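Putative uronate isomerase (Thermotoga maritima, PDB 4NAR) probably belongs to the lactate racemase family and may interconvert the enantiomers of lactate. Local coordinates at residues R325-H330 and P343-N348; K332-W337 and G360-E365. One frame throughout, in Å; residues are numbered along the deposited sequence.

Contact 1: R325-H330 and P343-N348; sequences REIGYH and PDFNKN. With SO4 (sulfate ion), chain B.
The junction of three successive helices is closed here by Ile327, in the last turn of helix 318-327, and Phe345, in the loop that leads into helix 347-357. It is a compact example of how an aromatic residue ahead of a helix can fill the space beside the end of another. Phe345 reaches across with the far end of its ring, its chi1 of -169° turning CG away from the backbone N. Phe345 CZ lies 3.5 Å from Ile327 CG2 and 3.6 Å from Ile327 CB, while Phe345 CE1 meets the delta methyl Ile327 CD1 at 3.9 Å. The methyl CG2 approaches the ring obliquely. Near the ring plane, Glu326 OE1 stands 4.4 Å from Phe345 CE2, a looser contact at the exposed border. The Phe345 ring also meets that of Tyr338 edge-to-face. An alanine in place of Phe345 would probably open a gap beside Ile327 and strip Tyr338 of this aromatic partner.

Directly after Phe345, Asn346 is the N-cap of helix 347-357. Asn346 OD1 takes a weak bond from Asn348 N at 2.9 Å and a further one from Val349 N, so one carbonyl oxygen meets two amides of the first turn. Asn348 ND2 in turn donates to sulfate O3 at 3.3 Å, with an N-H...O angle of 156°; Thr72, His180 and Trp283 also bind this ion, which probably came from the crystallisation liquor. Around the apolar pair, Val335 and Tyr338 of helix 332-341 and Val353 of helix 347-357 pack on Ile327, and Leu339 packs on Phe345, so the pair lies where helices 318-327, 332-341 and 347-357 meet.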
loop_
_atom_site.group_PDB
_atom_site.type_symbol
_atom_site.label_atom_id
_atom_site.label_comp_id
_atom_site.label_asym_id
_atom_site.label_seq_id
_atom_site.Cartn_x
_atom_site.Cartn_y
_atom_site.Cartn_z
ATOM N N ARG A 325 2.325 -19.981 -2.643
ATOM C CA ARG A 325 1.795 -21.345 -2.609
ATOM C C ARG A 325 2.766 -22.363 -1.982
ATOM O O ARG A 325 2.327 -23.323 -1.350
ATOM C CB ARG A 325 1.382 -21.802 -4.015
ATOM C CG ARG A 325 0.087 -21.171 -4.528
ATOM C CD ARG A 325 -0.300 -21.670 -5.938
ATOM N NE ARG A 325 0.369 -20.915 -7.003
ATOM C CZ ARG A 325 1.317 -21.400 -7.813
ATOM N NH1 ARG A 325 1.721 -22.659 -7.695
ATOM N NH2 ARG A 325 1.856 -20.621 -8.753
ATOM N N GLU A 326 4.074 -22.161 -2.158
ATOM C CA GLU A 326 5.071 -23.023 -1.514
ATOM C C GLU A 326 4.961 -22.986 0.014
ATOM O O GLU A 326 4.773 -24.022 0.668
ATOM C CB GLU A 326 6.492 -22.623 -1.925
ATOM C CG GLU A 326 7.155 -23.572 -2.922
ATOM C CD GLU A 326 8.047 -22.846 -3.940
ATOM O OE1 GLU A 326 8.799 -21.917 -3.535
ATOM O OE2 GLU A 326 7.990 -23.206 -5.147
ATOM N N ILE A 327 5.090 -21.794 0.586
ATOM C CA ILE A 327 5.089 -21.673 2.035
ATOM C C ILE A 327 3.668 -21.747 2.637
ATOM O O ILE A 327 3.480 -22.295 3.726
ATOM C CB ILE A 327 5.844 -20.389 2.498
ATOM C CG1 ILE A 327 6.169 -20.453 3.995
ATOM C CG2 ILE A 327 5.080 -19.095 2.113
ATOM C CD1 ILE A 327 6.733 -19.157 4.532
ATOM N N GLY A 328 2.674 -21.205 1.932
ATOM C CA GLY A 328 1.313 -21.173 2.452
ATOM C C GLY A 328 1.167 -20.226 3.643
ATOM O O GLY A 328 2.138 -19.575 4.089
ATOM N N TYR A 329 -0.044 -20.157 4.188
ATOM C CA TYR A 329 -0.348 -19.140 5.192
ATOM C C TYR A 329 -0.243 -19.655 6.623
ATOM O O TYR A 329 -0.981 -20.552 7.029
ATOM C CB TYR A 329 -1.719 -18.534 4.911
ATOM C CG TYR A 329 -1.746 -17.679 3.655
ATOM C CD1 TYR A 329 -1.495 -16.305 3.722
ATOM C CD2 TYR A 329 -2.018 -18.237 2.411
ATOM C CE1 TYR A 329 -1.519 -15.506 2.575
ATOM C CE2 TYR A 329 -2.054 -17.451 1.262
ATOM C CZ TYR A 329 -1.801 -16.079 1.352
ATOM O OH TYR A 329 -1.820 -15.278 0.224
ATOM N N HIS A 330 0.665 -19.058 7.390
ATOM C CA HIS A 330 0.999 -19.547 8.720
ATOM C C HIS A 330 1.345 -18.408 9.672
ATOM O O HIS A 330 1.531 -17.266 9.239
ATOM C CB HIS A 330 2.211 -20.474 8.637
ATOM C CG HIS A 330 2.016 -21.660 7.741
ATOM N ND1 HIS A 330 1.565 -22.873 8.207
ATOM C CD2 HIS A 330 2.230 -21.818 6.407
ATOM C CE1 HIS A 330 1.507 -23.737 7.202
ATOM N NE2 HIS A 330 1.899 -23.120 6.102
ATOM N N PRO A 343 16.652 -20.337 4.170
ATOM C CA PRO A 343 17.145 -18.985 4.481
ATOM C C PRO A 343 17.124 -18.039 3.276
ATOM O O PRO A 343 17.174 -16.816 3.456
ATOM C CB PRO A 343 18.586 -19.231 4.966
ATOM C CG PRO A 343 18.670 -20.752 5.254
ATOM C CD PRO A 343 17.716 -21.359 4.256
ATOM N N ASP A 344 17.035 -18.599 2.070
ATOM C CA ASP A 344 16.929 -17.795 0.854
ATOM C C ASP A 344 15.494 -17.346 0.509
ATOM O O ASP A 344 15.298 -16.554 -0.421
ATOM C CB ASP A 344 17.498 -18.573 -0.330
ATOM C CG ASP A 344 16.763 -19.890 -0.565
ATOM O OD1 ASP A 344 16.154 -20.425 0.400
ATOM O OD2 ASP A 344 16.800 -20.402 -1.709
ATOM N N PHE A 345 14.496 -17.846 1.239
ATOM C CA PHE A 345 13.098 -17.571 0.898
ATOM C C PHE A 345 12.797 -16.081 1.015
ATOM O O PHE A 345 13.273 -15.410 1.947
ATOM C CB PHE A 345 12.152 -18.374 1.794
ATOM C CG PHE A 345 10.719 -18.356 1.336
ATOM C CD1 PHE A 345 9.804 -17.464 1.897
ATOM C CD2 PHE A 345 10.280 -19.239 0.347
ATOM C CE1 PHE A 345 8.471 -17.455 1.478
ATOM C CE2 PHE A 345 8.945 -19.237 -0.077
ATOM C CZ PHE A 345 8.045 -18.341 0.483
ATOM N N ASN A 346 12.022 -15.573 0.059
ATOM C CA ASN A 346 11.732 -14.147 -0.030
ATOM C C ASN A 346 10.950 -13.598 1.178
ATOM O O ASN A 346 9.834 -14.043 1.463
ATOM C CB ASN A 346 10.965 -13.842 -1.317
ATOM C CG ASN A 346 10.659 -12.364 -1.464
ATOM O OD1 ASN A 346 9.650 -11.866 -0.938
ATOM N ND2 ASN A 346 11.541 -11.645 -2.165
ATOM N N LYS A 347 11.516 -12.598 1.851
ATOM C CA LYS A 347 10.941 -12.090 3.091
ATOM C C LYS A 347 9.667 -11.252 2.940
ATOM O O LYS A 347 8.898 -11.105 3.908
ATOM C CB LYS A 347 12.008 -11.342 3.894
ATOM C CG LYS A 347 12.974 -12.294 4.589
ATOM C CD LYS A 347 14.125 -11.563 5.246
ATOM C CE LYS A 347 15.146 -12.554 5.799
ATOM N NZ LYS A 347 14.828 -12.891 7.204
ATOM N N ASN A 348 9.441 -10.715 1.740
ATOM C CA ASN A 348 8.224 -9.962 1.445
ATOM C C ASN A 348 7.032 -10.932 1.450
ATOM O O ASN A 348 6.050 -10.728 2.181
ATOM C CB ASN A 348 8.359 -9.223 0.095
ATOM C CG ASN A 348 7.298 -8.123 -0.108
ATOM O OD1 ASN A 348 6.287 -8.040 0.615
ATOM N ND2 ASN A 348 7.529 -7.277 -1.110
HETATM S S SO4 B . 4.353 -4.264 -2.096
HETATM O O1 SO4 B . 5.064 -3.487 -1.066
HETATM O O2 SO4 B . 4.251 -3.457 -3.323
HETATM O O3 SO4 B . 5.086 -5.513 -2.351
HETATM O O4 SO4 B . 2.996 -4.595 -1.611
#

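Contact 2: K332-W337 and G360-E365; sequences KDYVKW and GTFDPE
Asp333 N, in the first turn of helix 332-341, donates to a water 2.8 Å away, and the same water donates to Gly360 O at 3.2 Å, bridging the helix to strand 360-362. Next to this bridge the contact turns apolar and centres on Phe362. CB of Asp333 and CB of Phe362 stand 3.6 Å apart, and because CG of Phe362 is anti to the backbone N (chi1 -180°), the ring lies along the helix surface. Tyr334 CA sits over one face of the Phe362 ring, 4.0 Å from the centroid of that ring, in a CH-pi contact; Pro364 N lies over the rim of the opposite face. The Tyr334 ring presents its edge to the face of Phe362 in an offset edge-to-face pair, planes at 80°, with Tyr334 CD1 3.5 Å from Phe362 CE1. Trp337 completes the aromatic cluster. Trp337 CB is 3.8 Å from Phe362 CE2, the indole plane is tilted by 45° to that of Phe362, and Phe362 CZ rests over a face of the indole, toward the rim. Trp337 CE3 also lies over the centre of the Tyr334 ring. Beyond Phe362, Asp363 OD1 accepts from Glu365 N at 2.9 Å, an Asx turn. With a single water as its polar link, the contact depends mainly on ring packing for its hold on the two-stranded hairpin.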
loop_
_atom_site.group_PDB
_atom_site.type_symbol
_atom_site.label_atom_id
_atom_site.label_comp_id
_atom_site.label_asym_id
_atom_site.label_seq_id
_atom_site.Cartn_x
_atom_site.Cartn_y
_atom_site.Cartn_z
ATOM N N LYS A 332 3.590 -16.370 12.736
ATOM C CA LYS A 332 4.945 -15.841 12.727
ATOM C C LYS A 332 5.988 -16.868 13.134
ATOM O O LYS A 332 7.051 -16.950 12.508
ATOM C CB LYS A 332 5.059 -14.613 13.628
ATOM C CG LYS A 332 6.265 -13.743 13.296
ATOM C CD LYS A 332 6.742 -12.969 14.509
ATOM C CE LYS A 332 5.627 -12.151 15.111
ATOM N NZ LYS A 332 6.157 -11.003 15.916
ATOM N N ASP A 333 5.696 -17.645 14.173
ATOM C CA ASP A 333 6.673 -18.607 14.683
ATOM C C ASP A 333 6.911 -19.781 13.736
ATOM O O ASP A 333 8.028 -20.294 13.655
ATOM C CB ASP A 333 6.328 -19.080 16.102
ATOM C CG ASP A 333 6.672 -18.035 17.161
ATOM O OD1 ASP A 333 7.427 -17.076 16.857
ATOM O OD2 ASP A 333 6.183 -18.177 18.304
ATOM N N TYR A 334 5.881 -20.187 13.001
ATOM C CA TYR A 334 6.065 -21.189 11.957
ATOM C C TYR A 334 6.963 -20.649 10.842
ATOM O O TYR A 334 7.815 -21.369 10.307
ATOM C CB TYR A 334 4.721 -21.621 11.369
ATOM C CG TYR A 334 4.861 -22.597 10.225
ATOM C CD1 TYR A 334 4.718 -23.965 10.429
ATOM C CD2 TYR A 334 5.154 -22.155 8.940
ATOM C CE1 TYR A 334 4.862 -24.867 9.370
ATOM C CE2 TYR A 334 5.303 -23.036 7.885
ATOM C CZ TYR A 334 5.150 -24.391 8.098
ATOM O OH TYR A 334 5.288 -25.258 7.032
ATOM N N VAL A 335 6.764 -19.383 10.481
ATOM C CA VAL A 335 7.468 -18.801 9.340
ATOM C C VAL A 335 8.960 -18.573 9.645
ATOM O O VAL A 335 9.829 -18.861 8.811
ATOM C CB VAL A 335 6.753 -17.519 8.841
ATOM C CG1 VAL A 335 7.505 -16.866 7.679
ATOM C CG2 VAL A 335 5.322 -17.862 8.436
ATOM N N LYS A 336 9.249 -18.085 10.848
ATOM C CA LYS A 336 10.630 -17.951 11.308
ATOM C C LYS A 336 11.353 -19.287 11.249
ATOM O O LYS A 336 12.518 -19.355 10.861
ATOM C CB LYS A 336 10.672 -17.422 12.739
ATOM C CG LYS A 336 10.503 -15.923 12.839
ATOM C CD LYS A 336 9.901 -15.568 14.185
ATOM C CE LYS A 336 10.413 -14.238 14.685
ATOM N NZ LYS A 336 11.200 -14.423 15.941
ATOM N N TRP A 337 10.646 -20.346 11.639
ATOM C CA TRP A 337 11.185 -21.694 11.575
ATOM C C TRP A 337 11.432 -22.106 10.120
ATOM O O TRP A 337 12.458 -22.710 9.786
ATOM C CB TRP A 337 10.220 -22.672 12.243
ATOM C CG TRP A 337 10.532 -24.111 11.937
ATOM C CD1 TRP A 337 11.445 -24.909 12.578
ATOM C CD2 TRP A 337 9.934 -24.927 10.916
ATOM N NE1 TRP A 337 11.451 -26.168 12.015
ATOM C CE2 TRP A 337 10.528 -26.208 10.992
ATOM C CE3 TRP A 337 8.947 -24.705 9.944
ATOM C CZ2 TRP A 337 10.174 -27.258 10.143
ATOM C CZ3 TRP A 337 8.599 -25.746 9.091
ATOM C CH2 TRP A 337 9.212 -27.007 9.196
ATOM N N GLY A 360 -1.001 -16.635 16.132
ATOM C CA GLY A 360 -1.116 -18.069 16.330
ATOM C C GLY A 360 0.068 -18.592 17.123
ATOM O O GLY A 360 1.007 -17.842 17.415
ATOM N N THR A 361 0.025 -19.871 17.483
ATOM C CA THR A 361 1.140 -20.507 18.184
ATOM C C THR A 361 1.740 -21.635 17.371
ATOM O O THR A 361 1.048 -22.319 16.602
ATOM C CB THR A 361 0.717 -21.087 19.546
ATOM O OG1 THR A 361 -0.519 -21.800 19.389
ATOM C CG2 THR A 361 0.550 -19.972 20.586
ATOM N N PHE A 362 3.034 -21.833 17.565
ATOM C CA PHE A 362 3.746 -22.904 16.903
ATOM C C PHE A 362 4.514 -23.721 17.939
ATOM O O PHE A 362 5.452 -23.217 18.563
ATOM C CB PHE A 362 4.704 -22.318 15.870
ATOM C CG PHE A 362 5.493 -23.348 15.115
ATOM C CD1 PHE A 362 4.850 -24.301 14.337
ATOM C CD2 PHE A 362 6.880 -23.348 15.160
ATOM C CE1 PHE A 362 5.573 -25.244 13.620
ATOM C CE2 PHE A 362 7.614 -24.300 14.444
ATOM C CZ PHE A 362 6.957 -25.247 13.670
ATOM N N ASP A 363 4.093 -24.970 18.134
ATOM C CA ASP A 363 4.843 -25.924 18.944
ATOM C C ASP A 363 5.995 -26.466 18.103
ATOM O O ASP A 363 5.773 -27.198 17.135
ATOM C CB ASP A 363 3.945 -27.077 19.390
ATOM C CG ASP A 363 4.566 -27.914 20.503
ATOM O OD1 ASP A 363 5.797 -28.149 20.484
ATOM O OD2 ASP A 363 3.810 -28.327 21.409
ATOM N N PRO A 364 7.234 -26.105 18.472
ATOM C CA PRO A 364 8.419 -26.480 17.692
ATOM C C PRO A 364 8.940 -27.873 18.058
ATOM O O PRO A 364 10.047 -28.233 17.638
ATOM C CB PRO A 364 9.440 -25.409 18.088
ATOM C CG PRO A 364 9.094 -25.084 19.518
ATOM C CD PRO A 364 7.588 -25.305 19.664
ATOM N N GLU A 365 8.170 -28.628 18.844
ATOM C CA GLU A 365 8.487 -30.028 19.118
ATOM C C GLU A 365 7.686 -30.887 18.162
ATOM O O GLU A 365 8.168 -31.902 17.645
ATOM C CB GLU A 365 8.091 -30.420 20.542
ATOM C CG GLU A 365 8.799 -29.670 21.647
ATOM C CD GLU A 365 8.880 -30.489 22.923
ATOM O OE1 GLU A 365 9.962 -31.067 23.174
ATOM O OE2 GLU A 365 7.867 -30.565 23.662
HETATM O O HOH W 1 3.733 -17.085 16.022
#

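Helix 332-341 ties the two contacts together: its segment 332-337 forms one half of contact 2, and the same helix borders contact 1. Val335 is a direct join, with Val335 CG1 4.0 Å from Ile327 CD1. Contact 1 is the buried member, an aliphatic-aromatic pair between the end of helix 318-327 and the loop leading into helix 347-357, with polar capping and sulfate binding displaced to one side. Contact 2 lies at the surface and sets an aromatic cluster beside a water bridge, joining the helix to a strand of the small antiparallel hairpin. His330, of segment 325-330, stacks on Tyr334 of contact 2.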